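Local coordinates for abhydrolase domain-containing protein (Exiguobacterium antarcticum, PDB 5H3H), which is an esterase of the alpha/beta hydrolase fold that probably cleaves carboxylic esters and may also act as a perhydrolase, at residues Glu38-Arg43 with Lys257-Leu262; Lys116-Gly121 with Leu213-Lys218; Ile163-Glu168 with Phe251-Glu256. All coordinates share one frame; numbering follows the deposited sequence.

Contact 1: Glu38-Arg43 with Lys257-Leu262; sequences EYQKNR and KFTETL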
loop_
_atom_site.group_PDB
_atom_site.type_symbol
_atom_site.label_atom_id
_atom_site.label_comp_id
_atom_site.label_asym_id
_atom_site.label_seq_id
_atom_site.Cartn_x
_atom_site.Cartn_y
_atom_site.Cartn_z
ATOM N N GLU B 38 -14.282 0.246 26.503
ATOM C CA GLU B 38 -14.046 -0.568 27.699
ATOM C C GLU B 38 -14.892 -1.855 27.814
ATOM O O GLU B 38 -14.348 -2.885 28.184
ATOM C CB GLU B 38 -14.121 0.266 28.988
ATOM C CG GLU B 38 -15.455 0.330 29.728
ATOM C CD GLU B 38 -15.347 1.127 31.043
ATOM O OE1 GLU B 38 -14.441 2.013 31.154
ATOM O OE2 GLU B 38 -16.112 0.844 31.980
ATOM N N TYR B 39 -16.208 -1.758 27.516
ATOM C CA TYR B 39 -17.147 -2.901 27.571
ATOM C C TYR B 39 -16.772 -4.044 26.597
ATOM O O TYR B 39 -16.967 -5.215 26.910
ATOM C CB TYR B 39 -18.628 -2.427 27.409
ATOM C CG TYR B 39 -18.996 -1.513 28.534
ATOM C CD1 TYR B 39 -19.210 -2.024 29.801
ATOM C CD2 TYR B 39 -18.912 -0.112 28.384
ATOM C CE1 TYR B 39 -19.411 -1.187 30.892
ATOM C CE2 TYR B 39 -19.119 0.721 29.460
ATOM C CZ TYR B 39 -19.370 0.177 30.721
ATOM O OH TYR B 39 -19.578 0.990 31.830
ATOM N N GLN B 40 -16.223 -3.682 25.438
ATOM C CA GLN B 40 -15.693 -4.625 24.472
ATOM C C GLN B 40 -14.365 -5.168 24.913
ATOM O O GLN B 40 -14.127 -6.347 24.855
ATOM C CB GLN B 40 -15.552 -3.976 23.088
ATOM C CG GLN B 40 -16.902 -3.749 22.421
ATOM C CD GLN B 40 -17.689 -2.645 23.087
ATOM O OE1 GLN B 40 -17.195 -1.545 23.218
ATOM N NE2 GLN B 40 -18.913 -2.913 23.470
ATOM N N LYS B 41 -13.497 -4.295 25.387
ATOM C CA LYS B 41 -12.154 -4.701 25.824
ATOM C C LYS B 41 -12.249 -5.771 26.902
ATOM O O LYS B 41 -11.423 -6.709 26.894
ATOM C CB LYS B 41 -11.367 -3.468 26.343
ATOM C CG LYS B 41 -10.118 -3.773 27.141
ATOM C CD LYS B 41 -9.639 -2.533 27.891
ATOM C CE LYS B 41 -10.549 -2.196 29.065
ATOM N NZ LYS B 41 -10.134 -0.977 29.810
ATOM N N ASN B 42 -13.189 -5.620 27.829
ATOM C CA ASN B 42 -13.322 -6.570 28.970
ATOM C C ASN B 42 -13.527 -7.964 28.426
ATOM O O ASN B 42 -12.867 -8.909 28.860
ATOM C CB ASN B 42 -14.474 -6.269 29.894
ATOM C CG ASN B 42 -14.323 -4.970 30.644
ATOM O OD1 ASN B 42 -13.207 -4.469 30.871
ATOM N ND2 ASN B 42 -15.462 -4.422 31.066
ATOM N N ARG B 43 -14.417 -8.073 27.447
ATOM C CA ARG B 43 -14.660 -9.376 26.798
ATOM C C ARG B 43 -13.489 -9.872 25.964
ATOM O O ARG B 43 -13.171 -11.064 26.050
ATOM C CB ARG B 43 -15.957 -9.397 25.977
ATOM C CG ARG B 43 -16.450 -10.809 25.568
ATOM C CD ARG B 43 -17.148 -11.581 26.693
ATOM N NE ARG B 43 -18.118 -10.723 27.377
ATOM C CZ ARG B 43 -18.717 -10.988 28.543
ATOM N NH1 ARG B 43 -18.498 -12.156 29.185
ATOM N NH2 ARG B 43 -19.582 -10.087 29.070
ATOM N N LYS B 257 -24.880 -7.353 21.970
ATOM C CA LYS B 257 -24.820 -7.763 20.567
ATOM C C LYS B 257 -23.542 -7.228 19.866
ATOM O O LYS B 257 -22.823 -7.942 19.128
ATOM C CB LYS B 257 -26.073 -7.316 19.831
ATOM C CG LYS B 257 -26.174 -7.914 18.436
ATOM C CD LYS B 257 -27.316 -7.268 17.662
ATOM C CE LYS B 257 -27.177 -7.528 16.190
ATOM N NZ LYS B 257 -28.285 -6.889 15.422
ATOM N N PHE B 258 -23.237 -5.972 20.129
ATOM C CA PHE B 258 -22.037 -5.377 19.541
ATOM C C PHE B 258 -20.809 -6.174 19.980
ATOM O O PHE B 258 -20.034 -6.603 19.124
ATOM C CB PHE B 258 -21.913 -3.895 19.926
ATOM C CG PHE B 258 -20.758 -3.204 19.254
ATOM C CD1 PHE B 258 -20.877 -2.688 17.991
ATOM C CD2 PHE B 258 -19.549 -3.087 19.884
ATOM C CE1 PHE B 258 -19.818 -2.077 17.348
ATOM C CE2 PHE B 258 -18.503 -2.459 19.259
ATOM C CZ PHE B 258 -18.633 -1.958 17.991
ATOM N N THR B 259 -20.641 -6.377 21.297
ATOM C CA THR B 259 -19.499 -7.131 21.824
ATOM C C THR B 259 -19.426 -8.562 21.310
ATOM O O THR B 259 -18.406 -9.023 20.875
ATOM C CB THR B 259 -19.402 -7.106 23.400
ATOM O OG1 THR B 259 -20.646 -7.478 24.015
ATOM C CG2 THR B 259 -19.171 -5.795 23.869
ATOM N N GLU B 260 -20.520 -9.283 21.323
ATOM C CA GLU B 260 -20.415 -10.670 20.956
ATOM C C GLU B 260 -20.303 -10.892 19.423
ATOM O O GLU B 260 -19.640 -11.795 19.015
ATOM C CB GLU B 260 -21.525 -11.462 21.655
ATOM C CG GLU B 260 -21.429 -11.429 23.194
ATOM C CD GLU B 260 -20.156 -12.067 23.797
ATOM O OE1 GLU B 260 -19.648 -11.529 24.805
ATOM O OE2 GLU B 260 -19.671 -13.109 23.305
ATOM N N THR B 261 -20.834 -9.993 18.586
ATOM C CA THR B 261 -20.510 -9.946 17.152
ATOM C C THR B 261 -19.005 -9.665 16.879
ATOM O O THR B 261 -18.387 -10.229 15.970
ATOM C CB THR B 261 -21.345 -8.832 16.464
ATOM O OG1 THR B 261 -22.744 -9.031 16.727
ATOM C CG2 THR B 261 -21.151 -8.803 14.970
ATOM N N LEU B 262 -18.424 -8.781 17.679
ATOM C CA LEU B 262 -17.031 -8.338 17.479
ATOM C C LEU B 262 -16.132 -9.536 17.815
ATOM O O LEU B 262 -15.233 -9.919 17.082
ATOM C CB LEU B 262 -16.793 -7.162 18.421
ATOM C CG LEU B 262 -15.735 -6.116 18.173
ATOM C CD1 LEU B 262 -15.503 -5.345 19.484
ATOM C CD2 LEU B 262 -14.427 -6.691 17.652
HETATM O O HOH W 1 -20.891 -8.904 26.476
#

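Contact 2: Lys116-Gly121 with Leu213-Lys218; sequences KLILAG and LIMHGK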
loop_
_atom_site.group_PDB
_atom_site.type_symbol
_atom_site.label_atom_id
_atom_site.label_comp_id
_atom_site.label_asym_id
_atom_site.label_seq_id
_atom_site.Cartn_x
_atom_site.Cartn_y
_atom_site.Cartn_z
ATOM N N LYS B 116 -8.200 -8.857 9.248
ATOM C CA LYS B 116 -9.584 -8.418 9.029
ATOM C C LYS B 116 -9.840 -6.993 9.514
ATOM O O LYS B 116 -9.140 -6.492 10.407
ATOM C CB LYS B 116 -10.528 -9.398 9.676
ATOM C CG LYS B 116 -10.395 -9.496 11.162
ATOM C CD LYS B 116 -11.158 -10.700 11.719
ATOM C CE LYS B 116 -10.432 -11.998 11.428
ATOM N NZ LYS B 116 -11.240 -13.123 12.001
ATOM N N LEU B 117 -10.836 -6.366 8.892
ATOM C CA LEU B 117 -11.254 -5.012 9.154
ATOM C C LEU B 117 -12.695 -4.996 9.659
ATOM O O LEU B 117 -13.543 -5.671 9.100
ATOM C CB LEU B 117 -11.236 -4.260 7.803
ATOM C CG LEU B 117 -11.699 -2.811 7.834
ATOM C CD1 LEU B 117 -10.831 -2.050 8.821
ATOM C CD2 LEU B 117 -11.706 -2.115 6.484
ATOM N N ILE B 118 -12.976 -4.204 10.673
ATOM C CA ILE B 118 -14.321 -3.983 11.135
ATOM C C ILE B 118 -14.526 -2.503 11.052
ATOM O O ILE B 118 -13.652 -1.746 11.475
ATOM C CB ILE B 118 -14.532 -4.442 12.581
ATOM C CG1 ILE B 118 -14.154 -5.923 12.716
ATOM C CG2 ILE B 118 -15.973 -4.158 13.033
ATOM C CD1 ILE B 118 -13.844 -6.372 14.134
ATOM N N LEU B 119 -15.643 -2.091 10.468
ATOM C CA LEU B 119 -15.948 -0.695 10.331
ATOM C C LEU B 119 -17.270 -0.517 11.088
ATOM O O LEU B 119 -18.234 -1.072 10.684
ATOM C CB LEU B 119 -16.120 -0.323 8.851
ATOM C CG LEU B 119 -14.901 -0.250 7.924
ATOM C CD1 LEU B 119 -15.348 0.010 6.506
ATOM C CD2 LEU B 119 -13.999 0.875 8.346
ATOM N N ALA B 120 -17.282 0.262 12.182
ATOM C CA ALA B 120 -18.388 0.319 13.154
ATOM C C ALA B 120 -18.887 1.745 13.151
ATOM O O ALA B 120 -18.170 2.624 13.524
ATOM C CB ALA B 120 -17.938 -0.086 14.554
ATOM N N GLY B 121 -20.108 1.994 12.644
ATOM C CA GLY B 121 -20.616 3.344 12.523
ATOM C C GLY B 121 -19.682 4.284 11.771
ATOM O O GLY B 121 -19.590 5.443 12.085
ATOM N N LEU B 213 -16.060 -6.602 7.941
ATOM C CA LEU B 213 -17.375 -6.551 8.575
ATOM C C LEU B 213 -17.773 -5.106 8.851
ATOM O O LEU B 213 -17.012 -4.388 9.522
ATOM C CB LEU B 213 -17.334 -7.269 9.897
ATOM C CG LEU B 213 -18.622 -7.177 10.718
ATOM C CD1 LEU B 213 -19.733 -7.862 9.919
ATOM C CD2 LEU B 213 -18.453 -7.792 12.096
ATOM N N ILE B 214 -18.990 -4.722 8.399
ATOM C CA ILE B 214 -19.567 -3.415 8.633
ATOM C C ILE B 214 -20.641 -3.614 9.705
ATOM O O ILE B 214 -21.545 -4.419 9.520
ATOM C CB ILE B 214 -20.248 -2.811 7.354
ATOM C CG1 ILE B 214 -19.359 -2.902 6.096
ATOM C CG2 ILE B 214 -20.732 -1.371 7.600
ATOM C CD1 ILE B 214 -18.003 -2.305 6.289
ATOM N N MET B 215 -20.532 -2.850 10.785
ATOM C CA MET B 215 -21.478 -2.851 11.889
ATOM C C MET B 215 -22.046 -1.424 11.876
ATOM O O MET B 215 -21.248 -0.448 11.893
ATOM C CB MET B 215 -20.735 -3.154 13.226
ATOM C CG MET B 215 -20.576 -4.630 13.538
ATOM S SD MET B 215 -20.016 -5.111 15.216
ATOM C CE MET B 215 -18.369 -4.838 14.818
ATOM N N HIS B 216 -23.390 -1.252 11.826
ATOM C CA HIS B 216 -23.912 0.113 11.811
ATOM C C HIS B 216 -25.355 0.163 12.360
ATOM O O HIS B 216 -26.154 -0.750 12.094
ATOM C CB HIS B 216 -23.884 0.635 10.396
ATOM C CG HIS B 216 -23.632 2.089 10.281
ATOM N ND1 HIS B 216 -22.483 2.574 9.719
ATOM C CD2 HIS B 216 -24.405 3.163 10.560
ATOM C CE1 HIS B 216 -22.543 3.898 9.677
ATOM N NE2 HIS B 216 -23.701 4.275 10.195
ATOM N N GLY B 217 -25.621 1.206 13.154
ATOM C CA GLY B 217 -26.945 1.491 13.731
ATOM C C GLY B 217 -27.940 2.005 12.699
ATOM O O GLY B 217 -27.655 2.957 11.942
ATOM N N LYS B 218 -29.125 1.392 12.685
ATOM C CA LYS B 218 -30.168 1.840 11.790
ATOM C C LYS B 218 -30.541 3.287 12.111
ATOM O O LYS B 218 -30.806 4.057 11.185
ATOM C CB LYS B 218 -31.395 0.908 11.866
ATOM C CG LYS B 218 -32.287 0.976 10.640
ATOM C CD LYS B 218 -31.539 0.522 9.376
ATOM C CE LYS B 218 -32.472 0.214 8.202
ATOM N NZ LYS B 218 -33.467 1.308 7.961
#

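Contact 3: Ile163-Glu168 with Phe251-Glu256; sequences IFFAKE and FLDERE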
loop_
_atom_site.group_PDB
_atom_site.type_symbol
_atom_site.label_atom_id
_atom_site.label_comp_id
_atom_site.label_asym_id
_atom_site.label_seq_id
_atom_site.Cartn_x
_atom_site.Cartn_y
_atom_site.Cartn_z
ATOM N N ILE B 163 -27.397 13.410 20.303
ATOM C CA ILE B 163 -27.633 12.828 18.979
ATOM C C ILE B 163 -26.827 11.506 18.771
ATOM O O ILE B 163 -26.911 10.900 17.743
ATOM C CB ILE B 163 -27.379 13.958 17.914
ATOM C CG1 ILE B 163 -28.461 13.915 16.861
ATOM C CG2 ILE B 163 -25.956 14.013 17.351
ATOM C CD1 ILE B 163 -28.283 14.813 15.641
ATOM N N PHE B 164 -26.109 11.044 19.798
ATOM C CA PHE B 164 -25.108 9.949 19.718
ATOM C C PHE B 164 -25.746 8.607 20.002
ATOM O O PHE B 164 -25.333 7.603 19.439
ATOM C CB PHE B 164 -23.996 10.236 20.737
ATOM C CG PHE B 164 -22.685 9.542 20.461
ATOM C CD1 PHE B 164 -22.527 8.217 20.744
ATOM C CD2 PHE B 164 -21.609 10.244 19.937
ATOM C CE1 PHE B 164 -21.307 7.595 20.480
ATOM C CE2 PHE B 164 -20.388 9.631 19.707
ATOM C CZ PHE B 164 -20.248 8.324 19.981
ATOM N N PHE B 165 -26.788 8.574 20.839
ATOM C CA PHE B 165 -27.345 7.321 21.345
ATOM C C PHE B 165 -28.814 7.294 21.027
ATOM O O PHE B 165 -29.470 8.315 21.062
ATOM C CB PHE B 165 -27.130 7.174 22.850
ATOM C CG PHE B 165 -25.689 7.093 23.257
ATOM C CD1 PHE B 165 -24.937 5.974 22.942
ATOM C CD2 PHE B 165 -25.072 8.160 23.926
ATOM C CE1 PHE B 165 -23.571 5.899 23.300
ATOM C CE2 PHE B 165 -23.722 8.091 24.277
ATOM C CZ PHE B 165 -22.977 6.956 23.962
ATOM N N ALA B 166 -29.317 6.121 20.699
ATOM C CA ALA B 166 -30.754 5.981 20.432
ATOM C C ALA B 166 -31.543 5.883 21.740
ATOM O O ALA B 166 -32.705 6.264 21.792
ATOM C CB ALA B 166 -31.005 4.766 19.554
ATOM N N LYS B 167 -30.922 5.335 22.781
ATOM C CA LYS B 167 -31.573 5.158 24.079
ATOM C C LYS B 167 -31.042 6.145 25.103
ATOM O O LYS B 167 -29.894 6.639 24.993
ATOM C CB LYS B 167 -31.409 3.712 24.547
ATOM C CG LYS B 167 -32.434 2.816 23.895
ATOM C CD LYS B 167 -32.254 1.390 24.309
ATOM C CE LYS B 167 -31.348 0.649 23.344
ATOM N NZ LYS B 167 -31.150 -0.760 23.792
ATOM N N GLU B 168 -31.891 6.475 26.079
ATOM C CA GLU B 168 -31.445 7.253 27.212
ATOM C C GLU B 168 -30.716 6.326 28.190
ATOM O O GLU B 168 -31.311 5.507 28.811
ATOM C CB GLU B 168 -32.592 7.975 27.901
ATOM C CG GLU B 168 -32.844 9.382 27.347
ATOM C CD GLU B 168 -33.954 10.106 28.113
ATOM O OE1 GLU B 168 -34.873 10.700 27.472
ATOM O OE2 GLU B 168 -33.911 10.043 29.366
ATOM N N PHE B 251 -22.093 0.584 20.795
ATOM C CA PHE B 251 -21.295 -0.084 21.828
ATOM C C PHE B 251 -21.929 0.017 23.222
ATOM O O PHE B 251 -21.565 -0.764 24.104
ATOM C CB PHE B 251 -19.870 0.419 21.776
ATOM C CG PHE B 251 -19.746 1.884 22.002
ATOM C CD1 PHE B 251 -19.659 2.391 23.286
ATOM C CD2 PHE B 251 -19.667 2.750 20.922
ATOM C CE1 PHE B 251 -19.556 3.776 23.526
ATOM C CE2 PHE B 251 -19.576 4.116 21.148
ATOM C CZ PHE B 251 -19.480 4.617 22.439
ATOM N N LEU B 252 -22.885 0.943 23.412
ATOM C CA LEU B 252 -23.781 0.975 24.548
ATOM C C LEU B 252 -25.272 0.728 24.237
ATOM O O LEU B 252 -25.973 0.152 25.065
ATOM C CB LEU B 252 -23.682 2.338 25.221
ATOM C CG LEU B 252 -22.347 2.850 25.726
ATOM C CD1 LEU B 252 -22.605 4.191 26.401
ATOM C CD2 LEU B 252 -21.689 1.874 26.684
ATOM N N ASP B 253 -25.786 1.211 23.101
ATOM C CA ASP B 253 -27.194 0.987 22.743
ATOM C C ASP B 253 -27.519 -0.539 22.672
ATOM O O ASP B 253 -28.584 -0.947 23.152
ATOM C CB ASP B 253 -27.577 1.653 21.389
ATOM C CG ASP B 253 -27.853 3.159 21.476
ATOM O OD1 ASP B 253 -28.185 3.704 22.539
ATOM O OD2 ASP B 253 -27.807 3.813 20.421
ATOM N N GLU B 254 -26.603 -1.343 22.103
ATOM C CA GLU B 254 -26.715 -2.816 21.986
ATOM C C GLU B 254 -25.399 -3.441 22.394
ATOM O O GLU B 254 -24.784 -4.202 21.673
ATOM C CB GLU B 254 -27.126 -3.286 20.557
ATOM C CG GLU B 254 -28.619 -3.028 20.202
ATOM C CD GLU B 254 -29.049 -3.409 18.751
ATOM O OE1 GLU B 254 -29.144 -2.490 17.858
ATOM O OE2 GLU B 254 -29.278 -4.615 18.488
ATOM N N ARG B 255 -24.996 -3.095 23.600
ATOM C CA ARG B 255 -23.743 -3.515 24.135
ATOM C C ARG B 255 -23.416 -4.982 23.903
ATOM O O ARG B 255 -22.359 -5.312 23.367
ATOM C CB ARG B 255 -23.659 -3.214 25.628
ATOM C CG ARG B 255 -22.199 -3.335 26.086
ATOM C CD ARG B 255 -21.894 -3.966 27.423
ATOM N NE ARG B 255 -22.673 -5.168 27.725
ATOM C CZ ARG B 255 -23.803 -5.129 28.403
ATOM N NH1 ARG B 255 -24.290 -3.958 28.798
ATOM N NH2 ARG B 255 -24.479 -6.245 28.630
ATOM N N GLU B 256 -24.297 -5.857 24.373
ATOM C CA GLU B 256 -24.092 -7.293 24.273
ATOM C C GLU B 256 -23.973 -7.805 22.847
ATOM O O GLU B 256 -23.016 -8.573 22.516
ATOM C CB GLU B 256 -25.213 -8.020 25.016
ATOM C CG GLU B 256 -24.818 -9.400 25.505
ATOM C CD GLU B 256 -24.146 -9.366 26.866
ATOM O OE1 GLU B 256 -23.503 -8.342 27.205
ATOM O OE2 GLU B 256 -24.246 -10.369 27.610
#

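Contact 1: Glu38-Arg43 with Lys257-Leu262
Y39, Q40 and R43 of helix 38-46 pack against helix 255-267, two helices on the same side of the central sheet in this alpha/beta hydrolase fold. The short segments approach to 9.5 Å between axes, with a crossing angle of -43°. Y39 contributes mainly backbone, its O lying 3.8 Å from T259 CG2, while its ring leads off toward L252 and its CB rests on R255. The next residue, Q40, enters the gap between the helices. Its CG lies 3.4 Å from T259 CG2 and 3.6 Å from L262 CD1, and the same carbon reaches the edge of the F258 ring in the ring plane, 3.7 Å from CD2. The chain bends at chi2 (71°), and the amide plane stands perpendicular to that ring; NE2 makes a weak hydrogen bond to F251 O. With an alanine in place of Q40, the space between F258, T259 and L262 would probably be left unfilled and F251 O would lose this weak donor. R43 closes the outer side, its side chain bent twice so that NE comes within 3.1 Å of E260 OE1. This salt bridge works through charge alone, since OE1 lies well out of the guanidinium plane; E46 takes the NH1 end. T259 OG1 bonds back to R255 O and also accepts from a water at 2.9 Å, which is held weakly by R43 NH2 and E260 OE1.

Contact 2: Lys116-Gly121 with Leu213-Lys218
Strands 114-120 and 211-217 are parallel neighbours in the central sheet of the alpha/beta hydrolase fold, and between them in sequence comes the mostly helical stretch that includes helices 139-149 through 186-198. L213 and M215 supply the peptide groups on one side, bonding to L117, L119 and G121 on the other. L213 N gives to L117 O at 2.9 Å and L213 O takes L119 N at 2.8 Å; two residues on, M215 N gives to L119 O at 2.9 Å and M215 O takes G121 N at 2.8 Å. All four bonds are close to straight, the least so at 161°. I118, A120, L213 and M215 share one face of the sheet, where helix 255-267 covers them with L262, Y265 and F258. L119 and I214 project from the other face, under helix 225-234, lying side by side and pointing the same way. I214 carries CG1 anti to its carbonyl carbon and then folds at chi2 (-54°), which carries CD1 over to L119 CD1 at 3.5 Å. Where the strands end, G121 turns away with positive phi and lays its CA over one face of the H216 imidazole, 3.7 Å from the ring centroid, a CH-pi contact. H216 NE2 is hydrogen-bonded to C223 O. The peptide ladder sets the register, and the apolar faces seat the pair between the helices on its two sides, beside the loop that in this family usually carries the acid of the catalytic triad.

Contact 3: Ile163-Glu168 with Phe251-Glu256
F164 and F251 meet with the edge of the first ring turned to the second: F251 CE2 sits in the F164 ring plane, 3.9 Å from CE1, and the two side chains cross at about a right angle. F165 stands next to them. One of its faces is overlain near the rim by F164 CD1, its edge receives F251 CZ and D253 OD1, and L252 CD1 touches CE1 obliquely at 3.7 Å. H169 and F177 pack edge-to-face with F165, while F164 meets H248 edge-to-face and touches the bound ethaneperoxoic acid, so F164 lines the ligand pocket, with F165 and F251 packed beside it.

Below the rings the contact becomes polar and centres on D253. Its carboxylate, turned 81° from the F165 ring plane, reaches the backbone of the loop after helix 153-164. A166 N meets OD2 on the syn side at 2.8 Å, almost straight (173°). K167 N reaches OD1 at 3.2 Å from above the carboxylate plane. Outside the two segments, G247 N also donates to OD2 and H169 NE2 is bonded to OD1. K167 then doubles back along the outside: bent at chi3 (-92°), its chain brings NZ to D253 O at 2.7 Å, in the carbonyl plane.

Three backbone N-H groups and H169 NE2 gather round the buried carboxylate, which would probably favour its ionised form. K167 NZ bonds to the D253 carbonyl at the end of the short helix, where a positive charge is likely to be favourable. Together these bonds tie the chain leaving helix 153-164 to the short helix 250-253 that follows H248, which probably helps keep F164 beside the ligand.

Contact 2 is the true core, entirely buried strand pairing, whereas contacts 1 and 3 lie nearer the surface and are only partly buried. Contact 1 uses helix 255-267, and contact 3 the short helix 250-253 just before it. F258 joins all three, resting on M215 and A120 of contact 2 and on F251 of contact 3; L262 also packs on I118. Contacts 2 and 3 do not touch each other. The chemistry follows position: regular peptide bonds and aliphatic faces inside the sheet, apolar packing edged by a water and an out-of-plane ion pair between the helices, and aromatic rings with a carboxylate that has several hydrogen-bond partners where the helical region meets the ligand pocket.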